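Local coordinates for protein putative NADH-flavin reductase (Lactobacillus casei ATCC 334, PDB 3H2S) that binds NADPH in a Rossmann-type domain and probably works as an oxidoreductase, perhaps reducing flavins with the bound nucleotide, at residues G165-Y170 with M192-L197. Numbering follows the deposited sequence.
Sequences GPATSY and MALAIL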
loop_
_atom_site.group_PDB
_atom_site.type_symbol
_atom_site.label_atom_id
_atom_site.label_comp_id
_atom_site.label_asym_id
_atom_site.label_seq_id
_atom_site.Cartn_x
_atom_site.Cartn_y
_atom_site.Cartn_z
ATOM N N GLY A 165 10.865 -21.268 -19.926
ATOM C CA GLY A 165 11.094 -21.606 -21.326
ATOM C C GLY A 165 11.574 -20.422 -22.141
ATOM O O GLY A 165 11.379 -19.284 -21.740
ATOM N N PRO A 166 12.215 -20.687 -23.290
ATOM C CA PRO A 166 12.660 -19.603 -24.162
ATOM C C PRO A 166 11.487 -18.844 -24.797
ATOM O O PRO A 166 10.351 -19.339 -24.834
ATOM C CB PRO A 166 13.468 -20.332 -25.244
ATOM C CG PRO A 166 12.874 -21.684 -25.297
ATOM C CD PRO A 166 12.548 -22.012 -23.846
ATOM N N ALA A 167 11.762 -17.635 -25.286
ATOM C CA ALA A 167 10.725 -16.817 -25.902
ATOM C C ALA A 167 10.438 -17.337 -27.304
ATOM O O ALA A 167 11.342 -17.833 -27.993
ATOM C CB ALA A 167 11.196 -15.360 -26.003
ATOM N N THR A 168 9.190 -17.203 -27.729
ATOM C CA THR A 168 8.805 -17.494 -29.106
ATOM C C THR A 168 8.013 -16.321 -29.669
ATOM O O THR A 168 8.579 -15.456 -30.329
ATOM C CB THR A 168 7.944 -18.771 -29.194
ATOM O OG1 THR A 168 6.843 -18.667 -28.276
ATOM C CG2 THR A 168 8.771 -19.991 -28.846
ATOM N N SER A 169 6.726 -16.256 -29.325
ATOM C CA SER A 169 5.899 -15.057 -29.517
ATOM C C SER A 169 4.804 -15.114 -28.463
ATOM O O SER A 169 4.480 -16.198 -27.966
ATOM C CB SER A 169 5.233 -15.046 -30.908
ATOM O OG SER A 169 6.173 -14.829 -31.936
ATOM N N TYR A 170 4.165 -13.976 -28.196
ATOM C CA TYR A 170 3.028 -13.959 -27.281
ATOM C C TYR A 170 1.788 -13.303 -27.879
ATOM O O TYR A 170 1.858 -12.581 -28.894
ATOM C CB TYR A 170 3.400 -13.328 -25.929
ATOM C CG TYR A 170 3.626 -11.838 -25.998
ATOM C CD1 TYR A 170 2.552 -10.944 -25.979
ATOM C CD2 TYR A 170 4.901 -11.325 -26.186
ATOM C CE1 TYR A 170 2.756 -9.581 -26.120
ATOM C CE2 TYR A 170 5.105 -9.970 -26.382
ATOM C CZ TYR A 170 4.033 -9.103 -26.341
ATOM O OH TYR A 170 4.247 -7.746 -26.455
HETATM N N MSE A 192 6.968 -13.921 -21.391
HETATM C CA MSE A 192 6.692 -12.862 -20.431
HETATM C C MSE A 192 7.763 -11.776 -20.521
HETATM O O MSE A 192 7.441 -10.585 -20.496
HETATM C CB MSE A 192 6.606 -13.424 -18.998
HETATM C CG MSE A 192 6.462 -12.347 -17.933
HETATM SE SE MSE A 192 4.788 -11.314 -18.101
HETATM C CE MSE A 192 3.543 -12.677 -17.468
ATOM N N ALA A 193 9.024 -12.182 -20.643
ATOM C CA ALA A 193 10.107 -11.211 -20.793
ATOM C C ALA A 193 9.917 -10.348 -22.054
ATOM O O ALA A 193 10.128 -9.137 -22.009
ATOM C CB ALA A 193 11.483 -11.903 -20.815
ATOM N N LEU A 194 9.566 -10.983 -23.171
ATOM C CA LEU A 194 9.250 -10.248 -24.404
ATOM C C LEU A 194 8.189 -9.192 -24.140
ATOM O O LEU A 194 8.319 -8.048 -24.571
ATOM C CB LEU A 194 8.744 -11.188 -25.514
ATOM C CG LEU A 194 9.709 -12.155 -26.208
ATOM C CD1 LEU A 194 9.026 -12.778 -27.431
ATOM C CD2 LEU A 194 11.006 -11.458 -26.604
ATOM N N ALA A 195 7.095 -9.614 -23.513
ATOM C CA ALA A 195 5.952 -8.732 -23.249
ATOM C C ALA A 195 6.329 -7.552 -22.353
ATOM O O ALA A 195 5.882 -6.435 -22.555
ATOM C CB ALA A 195 4.785 -9.545 -22.628
ATOM N N ILE A 196 7.096 -7.827 -21.306
ATOM C CA ILE A 196 7.568 -6.788 -20.420
ATOM C C ILE A 196 8.456 -5.761 -21.113
ATOM O O ILE A 196 8.205 -4.561 -21.015
ATOM C CB ILE A 196 8.271 -7.403 -19.196
ATOM C CG1 ILE A 196 7.224 -8.129 -18.326
ATOM C CG2 ILE A 196 9.002 -6.309 -18.400
ATOM C CD1 ILE A 196 7.810 -8.921 -17.155
ATOM N N LEU A 197 9.448 -6.236 -21.865
ATOM C CA LEU A 197 10.352 -5.355 -22.568
ATOM C C LEU A 197 9.636 -4.619 -23.684
ATOM O O LEU A 197 9.943 -3.465 -23.946
ATOM C CB LEU A 197 11.578 -6.104 -23.106
ATOM C CG LEU A 197 12.803 -6.070 -22.177
ATOM C CD1 LEU A 197 13.257 -4.641 -21.911
ATOM C CD2 LEU A 197 12.513 -6.803 -20.874
HETATM O O HOH W 1 3.635 -6.186 -24.452
#
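The phenol oxygen of Tyr170 is held by two partners: a water donates to OH at 2.6 Å and also to Ala195 O at 3.0 Å, while Asp198, a turn further along the same helix, makes a direct hydrogen bond to OH through OD2. In this Rossmann-type NAD(P)H-binding fold, Tyr170 begins strand 170-173, at one edge of the sheet within the chain and antiparallel to strand 209-214, and its ring bridges from that edge to helix 189-201. The loop leading into the strand is hydrogen-bonded to the first turn of the helix, for example Thr168 N to Asn191 OD1, while residues 165-170 and 192-197 share no direct hydrogen bond, so apart from the bridging water these segments meet through apolar groups. Ala195 CB stands almost squarely over the centre of the tyrosine ring, 3.8 Å from the centroid and 11° off the normal, a CH-pi contact. The small methyl lets the aromatic ring come close to the helix backbone, with Tyr170 CE2 only 3.5 Å from Ala195 CA. With CG set between the backbone N and carbonyl carbon (chi1 71°), the ring reaches across to the helix and carries its hydroxyl to the water and Asp198. A phenylalanine here would probably leave the water and the Asp198 carboxylate without their phenol partner. Val212 of the adjoining strand touches both Tyr170 and Ala195, joining the sheet to this packing. Leu194 extends the apolar contact back along the loop. Its CB lies beside the ring, 3.9 Å from Tyr170 CD2, and its CD1 branch comes within 4.0 Å of Thr168 O. At the branch point, Leu194 CG meets the methyl CB of Ala167 at 3.5 Å.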